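Local structure of agmatinase (Deinococcus radiodurans, 1WOH) at residues A32-P37 / A81-V86; H121-P126 / D271-A276; V139-A144 / I176-L181. The protein probably hydrolyses agmatine to putrescine and urea with the aid of two manganese ions per subunit, as a member of the arginase family of ureohydrolases. One frame throughout, in Å; residues are numbered along the deposited sequence.

Contact 1. Residues A32-P37 / A81-V86; sequences AALGVP and ADAGDV
A33 shares both of its backbone polar atoms with the neighbouring parallel strand: its N donates to A81 O (2.9 Å) and its O accepts from A83 N (2.8 Å). Beyond this point the register slips by one residue, a beta bulge, and the ladder resumes with G35 N on G84 O (2.9 Å) and V86 N on G35 O (2.9 Å). G84, at a positive phi of 76°, carries the slip, and its N is held by D82 OD1 in an Asx turn (2.8 Å). D82 OD2 is paired with R56 and with the backbone N of F15. The carboxylate of D85 folds against G35, with OD1 only 3.2 Å from G35 CA, where a side chain would collide with it. R56 also pairs with this OD1, while OD2 accepts from G11 N of a second subunit. L34 CD1 rests on G84 O at 3.4 Å, and its CD2 meets V86 CG2. Strand 80-85 is the outermost on this side of the chain's parallel sheet; strand 31-36 bonds on its far side to strand 114-118, through V115 and L117, and helix 93-108 packs on A32, L34, V36 and A83.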
loop_
_atom_site.group_PDB
_atom_site.type_symbol
_atom_site.label_atom_id
_atom_site.label_comp_id
_atom_site.label_asym_id
_atom_site.label_seq_id
_atom_site.Cartn_x
_atom_site.Cartn_y
_atom_site.Cartn_z
ATOM N N ALA A 32 -4.626 10.256 -32.447
ATOM C CA ALA A 32 -4.699 11.329 -31.462
ATOM C C ALA A 32 -5.388 10.815 -30.208
ATOM O O ALA A 32 -6.457 10.214 -30.278
ATOM C CB ALA A 32 -5.466 12.531 -32.026
ATOM N N ALA A 33 -4.759 11.040 -29.065
ATOM C CA ALA A 33 -5.317 10.601 -27.792
ATOM C C ALA A 33 -6.032 11.761 -27.108
ATOM O O ALA A 33 -5.595 12.907 -27.194
ATOM C CB ALA A 33 -4.199 10.079 -26.895
ATOM N N LEU A 34 -7.138 11.456 -26.433
ATOM C CA LEU A 34 -7.905 12.459 -25.707
ATOM C C LEU A 34 -8.352 11.794 -24.422
ATOM O O LEU A 34 -8.914 10.692 -24.452
ATOM C CB LEU A 34 -9.137 12.904 -26.508
ATOM C CG LEU A 34 -10.040 13.898 -25.757
ATOM C CD1 LEU A 34 -9.337 15.235 -25.649
ATOM C CD2 LEU A 34 -11.363 14.054 -26.479
ATOM N N GLY A 35 -8.098 12.451 -23.295
ATOM C CA GLY A 35 -8.480 11.875 -22.020
ATOM C C GLY A 35 -9.777 12.425 -21.471
ATOM O O GLY A 35 -10.128 13.581 -21.719
ATOM N N VAL A 36 -10.487 11.584 -20.721
ATOM C CA VAL A 36 -11.753 11.954 -20.102
ATOM C C VAL A 36 -11.702 11.451 -18.656
ATOM O O VAL A 36 -12.219 10.374 -18.345
ATOM C CB VAL A 36 -12.942 11.294 -20.831
ATOM C CG1 VAL A 36 -14.252 11.856 -20.288
ATOM C CG2 VAL A 36 -12.833 11.530 -22.342
ATOM N N PRO A 37 -11.072 12.233 -17.756
ATOM C CA PRO A 37 -10.908 11.917 -16.329
ATOM C C PRO A 37 -12.190 12.099 -15.532
ATOM O O PRO A 37 -12.262 12.922 -14.621
ATOM C CB PRO A 37 -9.792 12.869 -15.900
ATOM C CG PRO A 37 -10.083 14.085 -16.711
ATOM C CD PRO A 37 -10.436 13.526 -18.080
ATOM N N ALA A 81 -0.426 12.251 -31.625
ATOM C CA ALA A 81 -0.632 13.543 -30.986
ATOM C C ALA A 81 -1.426 13.296 -29.702
ATOM O O ALA A 81 -2.187 12.338 -29.618
ATOM C CB ALA A 81 -1.405 14.482 -31.909
ATOM N N ASP A 82 -1.236 14.150 -28.704
ATOM C CA ASP A 82 -1.978 14.022 -27.449
ATOM C C ASP A 82 -2.766 15.318 -27.308
ATOM O O ASP A 82 -2.183 16.372 -27.059
ATOM C CB ASP A 82 -1.021 13.857 -26.259
ATOM C CG ASP A 82 -1.753 13.547 -24.964
ATOM O OD1 ASP A 82 -2.902 14.012 -24.816
ATOM O OD2 ASP A 82 -1.186 12.851 -24.093
ATOM N N ALA A 83 -4.085 15.246 -27.477
ATOM C CA ALA A 83 -4.929 16.437 -27.385
ATOM C C ALA A 83 -5.273 16.817 -25.947
ATOM O O ALA A 83 -6.125 17.678 -25.711
ATOM C CB ALA A 83 -6.205 16.238 -28.190
ATOM N N GLY A 84 -4.606 16.182 -24.990
ATOM C CA GLY A 84 -4.859 16.488 -23.593
ATOM C C GLY A 84 -6.159 15.894 -23.089
ATOM O O GLY A 84 -6.631 14.881 -23.612
ATOM N N ASP A 85 -6.741 16.526 -22.072
ATOM C CA ASP A 85 -7.992 16.051 -21.485
ATOM C C ASP A 85 -9.142 17.018 -21.690
ATOM O O ASP A 85 -8.943 18.230 -21.807
ATOM C CB ASP A 85 -7.863 15.860 -19.969
ATOM C CG ASP A 85 -6.932 14.734 -19.580
ATOM O OD1 ASP A 85 -6.582 13.894 -20.435
ATOM O OD2 ASP A 85 -6.562 14.684 -18.387
ATOM N N VAL A 86 -10.350 16.471 -21.715
ATOM C CA VAL A 86 -11.545 17.289 -21.825
ATOM C C VAL A 86 -11.577 18.065 -20.502
ATOM O O VAL A 86 -11.261 17.506 -19.442
ATOM C CB VAL A 86 -12.815 16.404 -21.934
ATOM C CG1 VAL A 86 -14.067 17.264 -22.028
ATOM C CG2 VAL A 86 -12.708 15.487 -23.151
#

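Contact 2. Residues H121-P126 / D271-A276; sequences HSVSYP and DLVELA
H121 and E274 make the firm polar link between the two segments. The backbone N of H121 donates to E274 OE2 at 2.7 Å in a nearly straight bond, meeting the anti side of the carboxylate and lying 29° out of its plane. With the glutamate chain folded about its CB-CG bond (chi2 -78°), the carboxylate comes back toward this amide. OE2 has a second donor, N159 ND2. An additional bond, from S124 OG to D271 OD2 (2.9 Å), is less certain, because the hydroxyl sits too close to a neighbour in the model; D271 OD2 is also met by Y225 OH and OD1 by S227 OG.

The nonpolar part of the contact belongs to V273, whose two methyls do different work. CG2 stands over the middle of the H121 ring in a CH-pi contact, 3.6 Å from the centroid and 12° off the normal. CG1 turns to V123 CG2 instead, at 3.8 Å. F163 meets the imidazole with its ring plane nearly perpendicular.

Were E274 an alanine, the H121 amide and N159 ND2 would probably lose their shared acceptor, and the turn carrying the histidine would be less firmly placed.

H121 is a ligand of the first manganese ion, although no metal is bound in this model. With its backbone tied to E274, a ring face backed by V273 and NE2 bonded to S227 OG, the imidazole is probably held in place beside D143 and D147, consistent with a metal site preformed by its second shell.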
loop_
_atom_site.group_PDB
_atom_site.type_symbol
_atom_site.label_atom_id
_atom_site.label_comp_id
_atom_site.label_asym_id
_atom_site.label_seq_id
_atom_site.Cartn_x
_atom_site.Cartn_y
_atom_site.Cartn_z
ATOM N N HIS A 121 -16.990 3.859 -17.493
ATOM C CA HIS A 121 -17.611 3.539 -18.774
ATOM C C HIS A 121 -18.684 4.495 -19.287
ATOM O O HIS A 121 -18.984 4.515 -20.488
ATOM C CB HIS A 121 -18.158 2.111 -18.757
ATOM C CG HIS A 121 -18.044 1.423 -20.081
ATOM N ND1 HIS A 121 -17.988 0.051 -20.211
ATOM C CD2 HIS A 121 -17.920 1.926 -21.333
ATOM C CE1 HIS A 121 -17.828 -0.260 -21.487
ATOM N NE2 HIS A 121 -17.782 0.858 -22.188
ATOM N N SER A 122 -19.256 5.303 -18.404
ATOM C CA SER A 122 -20.289 6.225 -18.846
ATOM C C SER A 122 -19.767 7.192 -19.908
ATOM O O SER A 122 -20.551 7.753 -20.672
ATOM C CB SER A 122 -20.850 7.022 -17.664
ATOM O OG SER A 122 -20.060 8.168 -17.392
ATOM N N VAL A 123 -18.450 7.384 -19.971
ATOM C CA VAL A 123 -17.895 8.306 -20.960
ATOM C C VAL A 123 -18.085 7.829 -22.405
ATOM O O VAL A 123 -18.019 8.635 -23.339
ATOM C CB VAL A 123 -16.388 8.581 -20.709
ATOM C CG1 VAL A 123 -16.184 9.122 -19.296
ATOM C CG2 VAL A 123 -15.574 7.316 -20.939
ATOM N N SER A 124 -18.323 6.533 -22.596
ATOM C CA SER A 124 -18.515 5.990 -23.944
ATOM C C SER A 124 -19.726 6.614 -24.632
ATOM O O SER A 124 -19.755 6.729 -25.855
ATOM C CB SER A 124 -18.695 4.472 -23.907
ATOM O OG SER A 124 -17.535 3.827 -23.416
ATOM N N TYR A 125 -20.723 7.017 -23.851
ATOM C CA TYR A 125 -21.912 7.628 -24.434
ATOM C C TYR A 125 -21.583 8.953 -25.130
ATOM O O TYR A 125 -21.782 9.080 -26.338
ATOM C CB TYR A 125 -23.000 7.813 -23.364
ATOM C CG TYR A 125 -24.102 8.780 -23.756
ATOM C CD1 TYR A 125 -24.677 8.736 -25.027
ATOM C CD2 TYR A 125 -24.563 9.742 -22.854
ATOM C CE1 TYR A 125 -25.687 9.634 -25.397
ATOM C CE2 TYR A 125 -25.576 10.645 -23.211
ATOM C CZ TYR A 125 -26.129 10.584 -24.483
ATOM O OH TYR A 125 -27.110 11.481 -24.853
ATOM N N PRO A 126 -21.065 9.953 -24.390
ATOM C CA PRO A 126 -20.751 11.219 -25.060
ATOM C C PRO A 126 -19.675 11.098 -26.136
ATOM O O PRO A 126 -19.668 11.858 -27.105
ATOM C CB PRO A 126 -20.356 12.144 -23.906
ATOM C CG PRO A 126 -19.870 11.204 -22.845
ATOM C CD PRO A 126 -20.853 10.060 -22.935
ATOM N N ASP A 271 -11.906 3.330 -27.247
ATOM C CA ASP A 271 -11.856 3.908 -25.916
ATOM C C ASP A 271 -11.366 2.831 -24.964
ATOM O O ASP A 271 -11.562 1.636 -25.200
ATOM C CB ASP A 271 -13.202 4.544 -25.464
ATOM C CG ASP A 271 -14.324 3.537 -25.198
ATOM O OD1 ASP A 271 -14.074 2.422 -24.696
ATOM O OD2 ASP A 271 -15.497 3.901 -25.460
ATOM N N LEU A 272 -10.659 3.259 -23.928
ATOM C CA LEU A 272 -10.094 2.361 -22.922
ATOM C C LEU A 272 -10.648 2.913 -21.623
ATOM O O LEU A 272 -10.243 3.994 -21.183
ATOM C CB LEU A 272 -8.564 2.460 -22.958
ATOM C CG LEU A 272 -7.728 1.439 -22.170
ATOM C CD1 LEU A 272 -7.925 1.635 -20.674
ATOM C CD2 LEU A 272 -8.129 0.033 -22.577
ATOM N N VAL A 273 -11.573 2.174 -21.015
ATOM C CA VAL A 273 -12.242 2.644 -19.805
ATOM C C VAL A 273 -12.201 1.749 -18.565
ATOM O O VAL A 273 -11.835 0.578 -18.628
ATOM C CB VAL A 273 -13.738 2.941 -20.106
ATOM C CG1 VAL A 273 -13.860 3.935 -21.256
ATOM C CG2 VAL A 273 -14.469 1.650 -20.462
ATOM N N GLU A 274 -12.580 2.350 -17.437
ATOM C CA GLU A 274 -12.671 1.686 -16.136
ATOM C C GLU A 274 -11.370 1.255 -15.456
ATOM O O GLU A 274 -11.387 0.484 -14.502
ATOM C CB GLU A 274 -13.628 0.493 -16.246
ATOM C CG GLU A 274 -15.091 0.876 -16.528
ATOM C CD GLU A 274 -15.843 1.378 -15.297
ATOM O OE1 GLU A 274 -15.436 1.038 -14.168
ATOM O OE2 GLU A 274 -16.859 2.098 -15.461
ATOM N N LEU A 275 -10.237 1.741 -15.942
ATOM C CA LEU A 275 -8.970 1.408 -15.301
ATOM C C LEU A 275 -8.917 2.226 -14.003
ATOM O O LEU A 275 -9.206 3.424 -14.020
ATOM C CB LEU A 275 -7.802 1.831 -16.201
ATOM C CG LEU A 275 -6.415 1.181 -16.122
ATOM C CD1 LEU A 275 -5.368 2.239 -16.480
ATOM C CD2 LEU A 275 -6.140 0.604 -14.759
ATOM N N ALA A 276 -8.568 1.586 -12.885
ATOM C CA ALA A 276 -8.448 2.268 -11.594
ATOM C C ALA A 276 -7.037 1.989 -11.085
ATOM O O ALA A 276 -6.806 0.996 -10.398
ATOM C CB ALA A 276 -9.470 1.731 -10.598
#

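Contact 3. Residues V139-A144 / I176-L181; sequences VVQLDA and ITTVGL
Q141 and T178 lie side by side on neighbouring parallel strands and point the same way. The threonine hydroxyl OG1 donates to Q141 OE1 at 2.7 Å, coming from 60° above the carbonyl plane instead of along a lone pair. With T178 OG1 anti to its own carbonyl carbon (chi1 -52°), the other branch, CG2, is left to press against Q141 CD at 3.4 Å. I176 CG2 approaches the same OE1 from farther back on the strand, at 3.5 Å. The glutamine chain is extended, with CG anti to the backbone N (chi1 164°), and this carries the amide forward to D143: NE2 donates to D143 OD2 at 3.0 Å, the acceptor lying almost in the amide plane but the donor above the plane of the carboxylate. NE2 also reaches L146 O, so bonds at both ends of the amide resist its rotation.

The two strands belong to a beta-alpha-beta unit in which helix 162-169 connects strand 137-142 to strand 173-181. F163 of that helix packs on V139, Q141 and I176, whereas L142 and V179, on the opposite face, meet helix 251-264. The backbones are joined by a regular ladder that includes Q141 N to T177 O (2.8 Å) and ends with D143 N on V179 O (3.1 Å).

Where the ladder stops, G180 passes close to D143 O, and a CB there would collide with that oxygen; L181 then turns CD2 back to within 3.6 Å of A144 O. D143 is a ligand of both manganese ions, and Q141 is its second-shell support through OD2, while OD1 accepts from the N of H145, itself a ligand of the second ion.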
loop_
_atom_site.group_PDB
_atom_site.type_symbol
_atom_site.label_atom_id
_atom_site.label_comp_id
_atom_site.label_asym_id
_atom_site.label_seq_id
_atom_site.Cartn_x
_atom_site.Cartn_y
_atom_site.Cartn_z
ATOM N N VAL A 139 -20.208 -1.404 -32.848
ATOM C CA VAL A 139 -19.325 -1.306 -31.693
ATOM C C VAL A 139 -18.916 -2.702 -31.273
ATOM O O VAL A 139 -19.756 -3.601 -31.172
ATOM C CB VAL A 139 -19.998 -0.632 -30.468
ATOM C CG1 VAL A 139 -19.090 -0.778 -29.224
ATOM C CG2 VAL A 139 -20.242 0.836 -30.750
ATOM N N VAL A 140 -17.612 -2.891 -31.076
ATOM C CA VAL A 140 -17.083 -4.163 -30.597
ATOM C C VAL A 140 -16.684 -3.808 -29.171
ATOM O O VAL A 140 -15.780 -3.009 -28.945
ATOM C CB VAL A 140 -15.852 -4.633 -31.403
ATOM C CG1 VAL A 140 -15.187 -5.805 -30.688
ATOM C CG2 VAL A 140 -16.289 -5.076 -32.800
ATOM N N GLN A 141 -17.389 -4.406 -28.222
ATOM C CA GLN A 141 -17.202 -4.125 -26.807
ATOM C C GLN A 141 -16.623 -5.279 -25.989
ATOM O O GLN A 141 -17.207 -6.366 -25.950
ATOM C CB GLN A 141 -18.577 -3.707 -26.246
ATOM C CG GLN A 141 -18.738 -3.728 -24.742
ATOM C CD GLN A 141 -20.202 -3.619 -24.311
ATOM O OE1 GLN A 141 -21.118 -3.684 -25.140
ATOM N NE2 GLN A 141 -20.426 -3.470 -23.008
ATOM N N LEU A 142 -15.473 -5.050 -25.353
ATOM C CA LEU A 142 -14.865 -6.065 -24.484
ATOM C C LEU A 142 -15.342 -5.620 -23.108
ATOM O O LEU A 142 -15.132 -4.473 -22.722
ATOM C CB LEU A 142 -13.339 -6.025 -24.550
ATOM C CG LEU A 142 -12.680 -6.431 -25.874
ATOM C CD1 LEU A 142 -11.187 -6.540 -25.660
ATOM C CD2 LEU A 142 -13.221 -7.764 -26.352
ATOM N N ASP A 143 -15.963 -6.516 -22.356
ATOM C CA ASP A 143 -16.536 -6.089 -21.083
ATOM C C ASP A 143 -17.062 -7.281 -20.300
ATOM O O ASP A 143 -17.520 -8.265 -20.887
ATOM C CB ASP A 143 -17.720 -5.162 -21.412
ATOM C CG ASP A 143 -18.028 -4.158 -20.327
ATOM O OD1 ASP A 143 -17.809 -4.456 -19.136
ATOM O OD2 ASP A 143 -18.522 -3.062 -20.682
ATOM N N ALA A 144 -17.007 -7.196 -18.976
ATOM C CA ALA A 144 -17.553 -8.250 -18.138
ATOM C C ALA A 144 -19.048 -7.962 -17.995
ATOM O O ALA A 144 -19.834 -8.850 -17.688
ATOM C CB ALA A 144 -16.897 -8.228 -16.761
ATOM N N ILE A 176 -24.065 -3.888 -31.857
ATOM C CA ILE A 176 -23.025 -4.019 -30.845
ATOM C C ILE A 176 -22.723 -5.492 -30.645
ATOM O O ILE A 176 -23.626 -6.328 -30.603
ATOM C CB ILE A 176 -23.452 -3.441 -29.468
ATOM C CG1 ILE A 176 -23.775 -1.953 -29.594
ATOM C CG2 ILE A 176 -22.312 -3.618 -28.451
ATOM C CD1 ILE A 176 -24.164 -1.299 -28.250
ATOM N N THR A 177 -21.441 -5.806 -30.539
ATOM C CA THR A 177 -21.011 -7.168 -30.293
ATOM C C THR A 177 -20.274 -7.065 -28.968
ATOM O O THR A 177 -19.234 -6.416 -28.894
ATOM C CB THR A 177 -20.027 -7.661 -31.367
ATOM O OG1 THR A 177 -20.682 -7.690 -32.640
ATOM C CG2 THR A 177 -19.530 -9.056 -31.017
ATOM N N THR A 178 -20.820 -7.693 -27.932
ATOM C CA THR A 178 -20.214 -7.649 -26.601
ATOM C C THR A 178 -19.587 -8.987 -26.257
ATOM O O THR A 178 -20.248 -10.024 -26.310
ATOM C CB THR A 178 -21.269 -7.298 -25.546
ATOM O OG1 THR A 178 -21.959 -6.115 -25.963
ATOM C CG2 THR A 178 -20.613 -7.041 -24.195
ATOM N N VAL A 179 -18.313 -8.955 -25.880
ATOM C CA VAL A 179 -17.602 -10.185 -25.568
ATOM C C VAL A 179 -16.939 -10.155 -24.198
ATOM O O VAL A 179 -16.293 -9.172 -23.842
ATOM C CB VAL A 179 -16.518 -10.450 -26.635
ATOM C CG1 VAL A 179 -15.819 -11.775 -26.364
ATOM C CG2 VAL A 179 -17.148 -10.426 -28.019
ATOM N N GLY A 180 -17.104 -11.241 -23.443
ATOM C CA GLY A 180 -16.499 -11.347 -22.127
ATOM C C GLY A 180 -17.472 -11.328 -20.962
ATOM O O GLY A 180 -17.058 -11.443 -19.808
ATOM N N LEU A 181 -18.762 -11.208 -21.261
ATOM C CA LEU A 181 -19.785 -11.145 -20.220
ATOM C C LEU A 181 -19.765 -12.319 -19.249
ATOM O O LEU A 181 -19.634 -13.481 -19.650
ATOM C CB LEU A 181 -21.179 -11.040 -20.852
ATOM C CG LEU A 181 -21.466 -9.850 -21.773
ATOM C CD1 LEU A 181 -22.915 -9.906 -22.230
ATOM C CD2 LEU A 181 -21.202 -8.540 -21.039
HETATM O O HOH W 1 -20.404 -5.249 -34.022
#

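In the fold
All three contacts reach one parallel sheet. Contact 1 joins an outermost strand, 80-85, to strand 31-36, where a second subunit touches it; contact 2 packs the turn entering helix 124-128 against the end of strand 266-273; contact 3 joins strands 137-142 and 173-181. Along the chain contact 1 closes before the others open, whereas contact 3 falls wholly between the segments of contact 2. The centre of contact 2 is about 13 Å from each of the others, which are about 24 Å apart. V36 touches V123, joining contact 1 to contact 2. H121 CE1 lies 3.0 Å from D143 OD2; both residues are manganese ligands, so contacts 2 and 3 bring separate parts of the chain together at the dimanganese site.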